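Local coordinates for 3-oxoacyl-[acyl-carrier-protein] synthase 2 (PDB 4JGA), which probably condenses malonyl-acyl carrier protein with a growing acyl chain, the elongation step of fatty acid synthesis, at residues 322-327 against 415-420; 353-358 against 384-389; 187-192 against 427-432; 259-264 against 371-376. All blocks are in the same frame, centred on the assembly; numbering follows the deposited sequence.

How the interactions relate
From the N terminus, helix segment 187-192 opens the widest loop, which interaction 3 closes only at strand segment 427-432; the other three contacts all nest inside it. Strand segment 259-264 comes next, then 322-327 and 353-358, before helix segment 371-376 returns to 259-264 in interaction 4. Interaction 4 thus crosses interactions 1 and 2. Segment 384-389 then closes interaction 2, itself nested within the loop that 415-420 closes in interaction 1. Interaction 1 pairs two strands near one end of the large mixed sheet, and interaction 2 packs the chain after helix 368-382 on its last strand. Interactions 1 and 4 share the potassium ion; K358 of interaction 2 forms a salt bridge with E372 of interaction 4.

Interaction 1: 322-327 against 415-420; sequences YINAHG and VLSNSF. With K (potassium ion), chain C.
The backbone N of F420 sits over the centre of the H326 imidazole. At the ring's edge, in its plane, a water lies 3.0 Å from H326 ND1 and donates to S419 OG. The F420 ring meets the imidazole obliquely, planes at 62°, and its CD2 comes within 3.6 Å of H326 CB. With CG anti to the backbone N (chi1 -169°), H326 reaches across strand 415-420. The Y322 ring carries the backbone N of N324 over one face, while its CD2 lies alongside V415 CG1 at 3.8 Å; its OH accepts from N324 ND2 and also bonds S355. Strands 322-324 and 414-421, neighbours in the large mixed sheet, pair in parallel: L416 N donates to Y322 O, N324 N to L416 O, and N418 N to N324 O at 3.1 Å. N324 O and N324 OD1 both bind potassium at 2.7 Å, so one asparagine chelates the ion through backbone and side chain. A325 O, N418 O and the short hydroxyl arm of S417 (OG at 2.9 Å) add three neutral oxygens, and E372 OE1 completes the set. Hard oxygens at these lengths suit potassium, and the single carboxylate probably offsets its charge.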
loop_
_atom_site.group_PDB
_atom_site.type_symbol
_atom_site.label_atom_id
_atom_site.label_comp_id
_atom_site.label_asym_id
_atom_site.label_seq_id
_atom_site.Cartn_x
_atom_site.Cartn_y
_atom_site.Cartn_z
ATOM N N TYR A 322 16.787 -12.780 20.827
ATOM C CA TYR A 322 15.360 -13.092 20.879
ATOM C C TYR A 322 14.753 -12.867 19.504
ATOM O O TYR A 322 15.141 -11.926 18.800
ATOM C CB TYR A 322 14.633 -12.259 21.962
ATOM C CG TYR A 322 13.126 -12.305 21.842
ATOM C CD1 TYR A 322 12.429 -13.474 22.135
ATOM C CD2 TYR A 322 12.390 -11.198 21.401
ATOM C CE1 TYR A 322 11.055 -13.532 22.013
ATOM C CE2 TYR A 322 11.008 -11.260 21.291
ATOM C CZ TYR A 322 10.355 -12.432 21.590
ATOM O OH TYR A 322 8.974 -12.534 21.453
ATOM N N ILE A 323 13.822 -13.757 19.147
ATOM C CA ILE A 323 13.098 -13.728 17.894
ATOM C C ILE A 323 11.608 -13.681 18.205
ATOM O O ILE A 323 11.069 -14.539 18.910
ATOM C CB ILE A 323 13.362 -14.983 17.042
ATOM C CG1 ILE A 323 14.848 -15.114 16.761
ATOM C CG2 ILE A 323 12.524 -14.963 15.747
ATOM C CD1 ILE A 323 15.222 -16.420 16.123
ATOM N N ASN A 324 10.958 -12.631 17.709
ATOM C CA ASN A 324 9.521 -12.555 17.759
ATOM C C ASN A 324 9.025 -13.114 16.440
ATOM O O ASN A 324 9.141 -12.469 15.376
ATOM C CB ASN A 324 9.020 -11.123 17.998
ATOM C CG ASN A 324 7.516 -11.090 18.248
ATOM O OD1 ASN A 324 6.723 -11.035 17.285
ATOM N ND2 ASN A 324 7.102 -11.155 19.538
ATOM N N ALA A 325 8.516 -14.333 16.512
ATOM C CA ALA A 325 8.132 -15.095 15.361
ATOM C C ALA A 325 6.861 -14.502 14.706
ATOM O O ALA A 325 6.162 -13.682 15.314
ATOM C CB ALA A 325 7.882 -16.528 15.791
ATOM N N HIS A 326 6.612 -14.881 13.462
ATOM C CA HIS A 326 5.321 -14.688 12.874
ATOM C C HIS A 326 4.321 -15.592 13.605
ATOM O O HIS A 326 3.353 -15.100 14.188
ATOM C CB HIS A 326 5.347 -14.989 11.380
ATOM C CG HIS A 326 4.102 -14.554 10.674
ATOM N ND1 HIS A 326 3.582 -13.284 10.810
ATOM C CD2 HIS A 326 3.274 -15.212 9.829
ATOM C CE1 HIS A 326 2.493 -13.169 10.067
ATOM N NE2 HIS A 326 2.285 -14.328 9.460
ATOM N N GLY A 327 4.632 -16.888 13.670
ATOM C CA GLY A 327 4.012 -17.801 14.633
ATOM C C GLY A 327 2.507 -17.710 14.800
ATOM O O GLY A 327 2.001 -17.333 15.885
ATOM N N VAL A 415 17.321 -8.183 18.516
ATOM C CA VAL A 415 16.065 -8.882 18.285
ATOM C C VAL A 415 15.728 -8.940 16.799
ATOM O O VAL A 415 15.923 -7.964 16.076
ATOM C CB VAL A 415 14.916 -8.194 19.007
ATOM C CG1 VAL A 415 13.585 -8.872 18.660
ATOM C CG2 VAL A 415 15.157 -8.226 20.507
ATOM N N LEU A 416 15.249 -10.104 16.365
ATOM C CA LEU A 416 14.743 -10.329 15.024
ATOM C C LEU A 416 13.215 -10.524 15.121
ATOM O O LEU A 416 12.731 -11.290 15.969
ATOM C CB LEU A 416 15.378 -11.592 14.406
ATOM C CG LEU A 416 14.816 -12.111 13.081
ATOM C CD1 LEU A 416 15.186 -11.185 11.944
ATOM C CD2 LEU A 416 15.333 -13.495 12.764
ATOM N N SER A 417 12.471 -9.866 14.237
ATOM C CA SER A 417 11.023 -10.035 14.182
ATOM C C SER A 417 10.581 -10.320 12.740
ATOM O O SER A 417 10.923 -9.598 11.826
ATOM C CB SER A 417 10.316 -8.767 14.711
ATOM O OG SER A 417 8.905 -8.930 14.723
ATOM N N ASN A 418 9.815 -11.396 12.577
ATOM C CA ASN A 418 9.333 -11.860 11.304
ATOM C C ASN A 418 7.848 -11.576 11.053
ATOM O O ASN A 418 7.035 -11.651 11.969
ATOM C CB ASN A 418 9.523 -13.377 11.216
ATOM C CG ASN A 418 10.970 -13.813 11.241
ATOM O OD1 ASN A 418 11.887 -13.069 10.894
ATOM N ND2 ASN A 418 11.181 -15.035 11.672
ATOM N N SER A 419 7.513 -11.359 9.782
ATOM C CA SER A 419 6.122 -11.311 9.324
ATOM C C SER A 419 5.998 -11.845 7.923
ATOM O O SER A 419 6.758 -11.419 7.023
ATOM C CB SER A 419 5.585 -9.893 9.255
ATOM O OG SER A 419 5.739 -9.215 10.470
ATOM N N PHE A 420 5.056 -12.773 7.731
ATOM C CA PHE A 420 4.835 -13.399 6.433
ATOM C C PHE A 420 3.362 -13.204 6.041
ATOM O O PHE A 420 2.466 -13.086 6.912
ATOM C CB PHE A 420 5.211 -14.890 6.475
ATOM C CG PHE A 420 6.515 -15.187 7.214
ATOM C CD1 PHE A 420 7.686 -14.492 6.907
ATOM C CD2 PHE A 420 6.574 -16.178 8.171
ATOM C CE1 PHE A 420 8.869 -14.729 7.591
ATOM C CE2 PHE A 420 7.761 -16.439 8.868
ATOM C CZ PHE A 420 8.904 -15.722 8.566
HETATM K K K C . 6.937 -11.073 14.570
HETATM O O HOH W 1 3.914 -10.505 11.936
#

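Interaction 2: 353-358 against 384-389; sequences LMSSTK and IAPPTL
Within this chain, strand 353-355 is the outermost of the large mixed sheet; it meets the chain after helix 368-382, a short weak strand and then a loop, through two hydrogen bonds, from S355 OG and S356 N. S355 OG donates to P386 O over 2.7 Å, rising 39° out of the carbonyl plane. Its chi1 of 75° sets the hydroxyl between the backbone N and the carbonyl carbon, facing the loop; the same OG is hydrogen-bonded to Y322 OH of the neighbouring strand. Proline has no N-H to give, but its carbonyl remains a good acceptor. One residue on, S356 N donates to T388 OG1 (3.2 Å), and that hydroxyl has a second partner in L402 O. Apolar contacts flank these bonds: T357 CG2 rests on P386 CG at 3.6 Å, and L353 CD2 reaches A385 CB at 3.8 Å. Ahead of helix 358-361, S356 OG accepts from K358 N, a capping bond, and also bonds G327 O. Y322 of strand 322-324 touches A385 and P386. I40 of helix 33-41 packs on both T357 and P386, while E372 and F375 of helix 368-382 touch T357.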
loop_
_atom_site.group_PDB
_atom_site.type_symbol
_atom_site.label_atom_id
_atom_site.label_comp_id
_atom_site.label_asym_id
_atom_site.label_seq_id
_atom_site.Cartn_x
_atom_site.Cartn_y
_atom_site.Cartn_z
ATOM N N LEU A 353 16.255 -17.495 22.057
ATOM C CA LEU A 353 14.876 -17.569 22.465
ATOM C C LEU A 353 14.018 -17.131 21.293
ATOM O O LEU A 353 14.383 -16.211 20.557
ATOM C CB LEU A 353 14.596 -16.658 23.667
ATOM C CG LEU A 353 14.667 -17.254 25.088
ATOM C CD1 LEU A 353 15.882 -18.140 25.310
ATOM C CD2 LEU A 353 14.560 -16.162 26.137
ATOM N N MET A 354 12.863 -17.769 21.145
ATOM C CA MET A 354 11.863 -17.363 20.149
ATOM C C MET A 354 10.476 -17.514 20.751
ATOM O O MET A 354 10.211 -18.514 21.393
ATOM C CB MET A 354 11.977 -18.193 18.856
ATOM C CG MET A 354 10.860 -17.910 17.848
ATOM S SD MET A 354 11.135 -18.479 16.130
ATOM C CE MET A 354 10.845 -20.216 16.260
ATOM N N SER A 355 9.595 -16.535 20.535
ATOM C CA SER A 355 8.207 -16.661 20.982
ATOM C C SER A 355 7.241 -15.985 20.004
ATOM O O SER A 355 7.642 -15.172 19.176
ATOM C CB SER A 355 8.034 -16.106 22.392
ATOM O OG SER A 355 8.053 -14.697 22.421
ATOM N N SER A 356 5.976 -16.413 20.073
ATOM C CA SER A 356 4.912 -15.791 19.321
ATOM C C SER A 356 3.957 -15.121 20.278
ATOM O O SER A 356 3.317 -15.772 21.121
ATOM C CB SER A 356 4.136 -16.790 18.491
ATOM O OG SER A 356 3.041 -16.116 17.900
ATOM N N THR A 357 3.857 -13.813 20.156
ATOM C CA THR A 357 2.878 -13.072 20.937
ATOM C C THR A 357 1.474 -13.166 20.344
ATOM O O THR A 357 0.524 -12.696 20.941
ATOM C CB THR A 357 3.298 -11.600 21.063
ATOM O OG1 THR A 357 3.750 -11.111 19.789
ATOM C CG2 THR A 357 4.406 -11.487 22.073
ATOM N N LYS A 358 1.333 -13.780 19.165
ATOM C CA LYS A 358 0.001 -14.050 18.623
ATOM C C LYS A 358 -0.707 -15.085 19.505
ATOM O O LYS A 358 -1.910 -15.228 19.438
ATOM C CB LYS A 358 0.077 -14.562 17.198
ATOM C CG LYS A 358 0.634 -13.566 16.182
ATOM C CD LYS A 358 0.366 -14.043 14.759
ATOM C CE LYS A 358 0.739 -13.032 13.690
ATOM N NZ LYS A 358 2.170 -12.686 13.747
ATOM N N ILE A 384 13.283 -8.918 28.782
ATOM C CA ILE A 384 12.367 -10.005 28.978
ATOM C C ILE A 384 11.742 -10.427 27.657
ATOM O O ILE A 384 11.397 -9.595 26.830
ATOM C CB ILE A 384 11.300 -9.653 30.029
ATOM C CG1 ILE A 384 10.510 -10.889 30.420
ATOM C CG2 ILE A 384 10.359 -8.579 29.549
ATOM C CD1 ILE A 384 9.729 -10.689 31.704
ATOM N N ALA A 385 11.633 -11.738 27.485
ATOM C CA ALA A 385 11.005 -12.325 26.338
ATOM C C ALA A 385 9.586 -12.717 26.726
ATOM O O ALA A 385 9.392 -13.430 27.718
ATOM C CB ALA A 385 11.784 -13.571 25.923
ATOM N N PRO A 386 8.598 -12.262 25.964
ATOM C CA PRO A 386 7.221 -12.631 26.220
ATOM C C PRO A 386 6.957 -14.108 25.899
ATOM O O PRO A 386 7.661 -14.692 25.068
ATOM C CB PRO A 386 6.434 -11.682 25.313
ATOM C CG PRO A 386 7.352 -11.349 24.222
ATOM C CD PRO A 386 8.741 -11.408 24.778
ATOM N N PRO A 387 5.961 -14.727 26.561
ATOM C CA PRO A 387 5.691 -16.168 26.452
ATOM C C PRO A 387 4.942 -16.599 25.175
ATOM O O PRO A 387 4.178 -15.829 24.588
ATOM C CB PRO A 387 4.807 -16.433 27.665
ATOM C CG PRO A 387 4.029 -15.164 27.806
ATOM C CD PRO A 387 4.975 -14.057 27.423
ATOM N N THR A 388 5.186 -17.827 24.741
ATOM C CA THR A 388 4.267 -18.470 23.831
ATOM C C THR A 388 3.237 -19.177 24.714
ATOM O O THR A 388 3.491 -20.238 25.301
ATOM C CB THR A 388 4.973 -19.466 22.905
ATOM O OG1 THR A 388 6.026 -18.794 22.203
ATOM C CG2 THR A 388 3.994 -20.035 21.944
ATOM N N LEU A 389 2.077 -18.548 24.843
ATOM C CA LEU A 389 0.971 -19.167 25.565
ATOM C C LEU A 389 0.507 -20.428 24.850
ATOM O O LEU A 389 0.721 -20.607 23.624
ATOM C CB LEU A 389 -0.194 -18.193 25.710
ATOM C CG LEU A 389 0.087 -16.893 26.483
ATOM C CD1 LEU A 389 -1.201 -16.096 26.591
ATOM C CD2 LEU A 389 0.647 -17.208 27.865
#

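Interaction 3: 187-192 against 427-432; sequences TGAHAI and ASLVIK
A427 presses its methyl onto the H190 imidazole: CB lies 3.7 Å from the ring centroid and 12° off the normal, a CH-pi contact over the face. The same CB meets A189 CB at 3.7 Å, so one small strand residue serves two neighbours on the helix. Further along, L429 CD1 lies against the backbone of A189, 3.6 Å from its O, and touches I192 CG2 at 4.0 Å, the two side chains crossing at about a right angle. Alanine at 189 and 427 suits this spot, since here methyl meets methyl and the short axes come within 7.8 Å. H190 starts out away from the strand, and chi1 of -77°, with CG beside the backbone N, brings its ring back over A427. Bonds at both nitrogens, ND1 with T183 OG1 and NE2 with S285 OG, then fix the ring's rotation. In the next shell, S419 packs on A189, F373 of helix 368-382 touches I192 and L429, and Q179 of the second subunit packs on H190. A buried helix whose segment 187-192 runs at 53° to strand segment 427-432, paired with helix 368-382, is characteristic of the layered thiolase fold, whose central helices lie between sheets.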
loop_
_atom_site.group_PDB
_atom_site.type_symbol
_atom_site.label_atom_id
_atom_site.label_comp_id
_atom_site.label_asym_id
_atom_site.label_seq_id
_atom_site.Cartn_x
_atom_site.Cartn_y
_atom_site.Cartn_z
ATOM N N THR A 187 2.312 -6.336 6.344
ATOM C CA THR A 187 2.157 -4.881 6.185
ATOM C C THR A 187 2.935 -4.033 7.202
ATOM O O THR A 187 3.654 -3.118 6.805
ATOM C CB THR A 187 0.674 -4.499 6.230
ATOM O OG1 THR A 187 0.018 -5.028 5.064
ATOM C CG2 THR A 187 0.463 -2.996 6.285
ATOM N N GLY A 188 2.752 -4.308 8.492
ATOM C CA GLY A 188 3.297 -3.470 9.547
ATOM C C GLY A 188 4.804 -3.496 9.586
ATOM O O GLY A 188 5.443 -2.500 9.948
ATOM N N ALA A 189 5.365 -4.621 9.168
ATOM C CA ALA A 189 6.820 -4.779 9.056
ATOM C C ALA A 189 7.394 -4.060 7.834
ATOM O O ALA A 189 8.400 -3.343 7.936
ATOM C CB ALA A 189 7.189 -6.242 9.027
ATOM N N HIS A 190 6.767 -4.246 6.667
ATOM C CA HIS A 190 7.202 -3.501 5.478
ATOM C C HIS A 190 7.078 -2.006 5.697
ATOM O O HIS A 190 7.967 -1.256 5.332
ATOM C CB HIS A 190 6.407 -3.861 4.246
ATOM C CG HIS A 190 6.797 -5.155 3.627
ATOM N ND1 HIS A 190 5.952 -6.234 3.618
ATOM C CD2 HIS A 190 7.933 -5.559 3.008
ATOM C CE1 HIS A 190 6.535 -7.241 3.001
ATOM N NE2 HIS A 190 7.738 -6.864 2.634
ATOM N N ALA A 191 6.009 -1.550 6.344
ATOM C CA ALA A 191 5.861 -0.100 6.606
ATOM C C ALA A 191 7.055 0.462 7.384
ATOM O O ALA A 191 7.622 1.485 7.034
ATOM C CB ALA A 191 4.570 0.166 7.376
ATOM N N ILE A 192 7.405 -0.221 8.471
ATOM C CA ILE A 192 8.515 0.190 9.336
ATOM C C ILE A 192 9.850 0.076 8.609
ATOM O O ILE A 192 10.663 0.997 8.649
ATOM C CB ILE A 192 8.486 -0.610 10.652
ATOM C CG1 ILE A 192 7.298 -0.133 11.493
ATOM C CG2 ILE A 192 9.752 -0.385 11.460
ATOM C CD1 ILE A 192 6.957 -1.042 12.654
ATOM N N ALA A 427 8.737 -10.242 5.418
ATOM C CA ALA A 427 9.540 -9.154 5.931
ATOM C C ALA A 427 10.139 -9.534 7.294
ATOM O O ALA A 427 9.434 -10.102 8.154
ATOM C CB ALA A 427 8.706 -7.894 6.030
ATOM N N SER A 428 11.422 -9.232 7.467
ATOM C CA SER A 428 12.122 -9.406 8.749
ATOM C C SER A 428 12.836 -8.116 9.118
ATOM O O SER A 428 13.431 -7.440 8.247
ATOM C CB SER A 428 13.138 -10.542 8.680
ATOM O OG SER A 428 12.466 -11.778 8.534
ATOM N N LEU A 429 12.760 -7.778 10.398
ATOM C CA LEU A 429 13.378 -6.590 10.928
ATOM C C LEU A 429 14.324 -6.962 12.082
ATOM O O LEU A 429 13.997 -7.825 12.899
ATOM C CB LEU A 429 12.300 -5.632 11.421
ATOM C CG LEU A 429 11.462 -4.981 10.307
ATOM C CD1 LEU A 429 10.167 -4.369 10.882
ATOM C CD2 LEU A 429 12.292 -3.960 9.539
ATOM N N VAL A 430 15.486 -6.318 12.118
ATOM C CA VAL A 430 16.432 -6.464 13.213
ATOM C C VAL A 430 16.597 -5.122 13.948
ATOM O O VAL A 430 16.861 -4.070 13.344
ATOM C CB VAL A 430 17.818 -6.954 12.747
ATOM C CG1 VAL A 430 18.811 -6.984 13.916
ATOM C CG2 VAL A 430 17.705 -8.316 12.111
ATOM N N ILE A 431 16.498 -5.200 15.272
ATOM C CA ILE A 431 16.631 -4.061 16.139
ATOM C C ILE A 431 17.737 -4.356 17.122
ATOM O O ILE A 431 17.882 -5.489 17.583
ATOM C CB ILE A 431 15.369 -3.875 16.985
ATOM C CG1 ILE A 431 14.182 -3.599 16.093
ATOM C CG2 ILE A 431 15.533 -2.690 17.927
ATOM C CD1 ILE A 431 12.875 -3.680 16.909
ATOM N N LYS A 432 18.485 -3.333 17.489
ATOM C CA LYS A 432 19.467 -3.509 18.516
ATOM C C LYS A 432 19.337 -2.453 19.595
ATOM O O LYS A 432 18.902 -1.355 19.361
ATOM C CB LYS A 432 20.878 -3.585 17.913
ATOM C CG LYS A 432 21.583 -2.274 17.818
ATOM C CD LYS A 432 23.017 -2.422 17.408
ATOM C CE LYS A 432 23.613 -1.040 17.233
ATOM N NZ LYS A 432 25.096 -1.023 17.160
#

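Interaction 4: 259-264 against 371-376; sequences GVVVLE and VEFIFS. With K (potassium ion), chain C.
V261 and I374 pack tightly, CG1 to CG1 at 3.4 Å, their side chains running antiparallel past one another. In V261, CG1 lies anti to the carbonyl carbon and faces the helix, while CG2 takes the more hindered place between the backbone N and the carbonyl carbon. I374 extends its chain (chi2 166°), which carries CD1 past V261 to the backbone, 3.8 Å from G259 CA and 3.5 Å from V260 O. F373, with CG anti to the backbone N (chi1 178°), brings the edge of its ring to the same V261 methyl, CD1 lying 3.9 Å from CG1. Glycine suits position 259 because V371 comes so near, V371 CG2 resting 3.6 Å from G259 N. Helix 368-382 of the C-terminal half thus packs on strand 257-265 of the N-terminal half, consistent with the thiolase fold. On another side of the helix, an extended chain beyond CG carries the E372 carboxylate out to the ion, where OE1 binds potassium at 2.6 Å while OE2 forms a salt bridge with K358. S376 OG and S376 N grip E372 O from opposite faces of its carbonyl plane, the hydroxyl at 2.8 Å. Between segments 259-264 and 371-376 the packing is apolar, though S370 just outside bonds G259 O; the carboxylate, shared by a metal and a lysine, probably has its negative charge well compensated.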
loop_
_atom_site.group_PDB
_atom_site.type_symbol
_atom_site.label_atom_id
_atom_site.label_comp_id
_atom_site.label_asym_id
_atom_site.label_seq_id
_atom_site.Cartn_x
_atom_site.Cartn_y
_atom_site.Cartn_z
ATOM N N GLY A 259 -0.394 -0.779 15.717
ATOM C CA GLY A 259 0.926 -0.554 16.266
ATOM C C GLY A 259 1.646 0.458 15.390
ATOM O O GLY A 259 1.778 0.262 14.203
ATOM N N VAL A 260 2.054 1.566 15.993
ATOM C CA VAL A 260 2.715 2.645 15.291
ATOM C C VAL A 260 3.945 3.052 16.053
ATOM O O VAL A 260 3.934 3.093 17.286
ATOM C CB VAL A 260 1.776 3.844 15.102
ATOM C CG1 VAL A 260 2.518 4.979 14.425
ATOM C CG2 VAL A 260 0.588 3.430 14.242
ATOM N N VAL A 261 5.006 3.381 15.314
ATOM C CA VAL A 261 6.254 3.908 15.895
ATOM C C VAL A 261 6.673 5.215 15.236
ATOM O O VAL A 261 6.244 5.534 14.124
ATOM C CB VAL A 261 7.412 2.872 15.814
ATOM C CG1 VAL A 261 7.047 1.581 16.549
ATOM C CG2 VAL A 261 7.787 2.541 14.371
ATOM N N VAL A 262 7.473 5.977 15.961
ATOM C CA VAL A 262 8.236 7.075 15.410
ATOM C C VAL A 262 9.677 6.591 15.235
ATOM O O VAL A 262 10.312 6.109 16.179
ATOM C CB VAL A 262 8.210 8.327 16.307
ATOM C CG1 VAL A 262 8.926 9.495 15.655
ATOM C CG2 VAL A 262 6.755 8.704 16.623
ATOM N N LEU A 263 10.137 6.691 13.981
ATOM C CA LEU A 263 11.530 6.482 13.613
ATOM C C LEU A 263 12.165 7.818 13.297
ATOM O O LEU A 263 11.523 8.730 12.774
ATOM C CB LEU A 263 11.673 5.560 12.407
ATOM C CG LEU A 263 11.020 4.175 12.487
ATOM C CD1 LEU A 263 11.406 3.405 11.224
ATOM C CD2 LEU A 263 11.393 3.399 13.760
ATOM N N GLU A 264 13.449 7.918 13.592
ATOM C CA GLU A 264 14.119 9.178 13.538
ATOM C C GLU A 264 15.594 9.008 13.227
ATOM O O GLU A 264 16.245 8.054 13.696
ATOM C CB GLU A 264 13.889 9.884 14.865
ATOM C CG GLU A 264 14.437 11.310 14.945
ATOM C CD GLU A 264 13.893 12.072 16.155
ATOM O OE1 GLU A 264 13.115 11.468 16.948
ATOM O OE2 GLU A 264 14.238 13.274 16.284
ATOM N N VAL A 371 2.868 -4.041 15.630
ATOM C CA VAL A 371 2.646 -4.410 17.013
ATOM C C VAL A 371 3.817 -5.265 17.542
ATOM O O VAL A 371 4.347 -5.052 18.641
ATOM C CB VAL A 371 1.276 -5.128 17.158
ATOM C CG1 VAL A 371 1.120 -5.747 18.523
ATOM C CG2 VAL A 371 0.131 -4.131 16.955
ATOM N N GLU A 372 4.218 -6.258 16.761
ATOM C CA GLU A 372 5.256 -7.166 17.200
ATOM C C GLU A 372 6.658 -6.512 17.209
ATOM O O GLU A 372 7.515 -6.868 18.034
ATOM C CB GLU A 372 5.225 -8.409 16.327
ATOM C CG GLU A 372 4.052 -9.306 16.697
ATOM C CD GLU A 372 3.570 -10.213 15.567
ATOM O OE1 GLU A 372 4.370 -10.464 14.621
ATOM O OE2 GLU A 372 2.396 -10.691 15.651
ATOM N N PHE A 373 6.874 -5.575 16.300
ATOM C CA PHE A 373 8.062 -4.730 16.308
ATOM C C PHE A 373 8.169 -3.943 17.623
ATOM O O PHE A 373 9.235 -3.824 18.210
ATOM C CB PHE A 373 8.030 -3.778 15.114
ATOM C CG PHE A 373 9.201 -2.825 15.044
ATOM C CD1 PHE A 373 9.146 -1.601 15.665
ATOM C CD2 PHE A 373 10.360 -3.174 14.353
ATOM C CE1 PHE A 373 10.206 -0.706 15.611
ATOM C CE2 PHE A 373 11.425 -2.291 14.286
ATOM C CZ PHE A 373 11.354 -1.046 14.915
ATOM N N ILE A 374 7.040 -3.393 18.066
ATOM C CA ILE A 374 6.972 -2.716 19.355
ATOM C C ILE A 374 7.281 -3.658 20.528
ATOM O O ILE A 374 8.110 -3.324 21.409
ATOM C CB ILE A 374 5.623 -2.015 19.499
ATOM C CG1 ILE A 374 5.565 -0.838 18.509
ATOM C CG2 ILE A 374 5.414 -1.527 20.924
ATOM C CD1 ILE A 374 4.195 -0.225 18.267
ATOM N N PHE A 375 6.659 -4.836 20.542
ATOM C CA PHE A 375 6.970 -5.837 21.584
ATOM C C PHE A 375 8.457 -6.156 21.598
ATOM O O PHE A 375 9.049 -6.330 22.675
ATOM C CB PHE A 375 6.158 -7.129 21.413
ATOM C CG PHE A 375 4.669 -6.962 21.585
ATOM C CD1 PHE A 375 4.128 -5.924 22.311
ATOM C CD2 PHE A 375 3.799 -7.887 21.017
ATOM C CE1 PHE A 375 2.761 -5.820 22.478
ATOM C CE2 PHE A 375 2.410 -7.776 21.162
ATOM C CZ PHE A 375 1.904 -6.744 21.902
ATOM N N SER A 376 9.054 -6.207 20.403
ATOM C CA SER A 376 10.479 -6.503 20.244
ATOM C C SER A 376 11.369 -5.426 20.889
ATOM O O SER A 376 12.323 -5.746 21.625
ATOM C CB SER A 376 10.826 -6.706 18.763
ATOM O OG SER A 376 10.154 -7.850 18.211
HETATM K K K C . 6.937 -11.073 14.570
#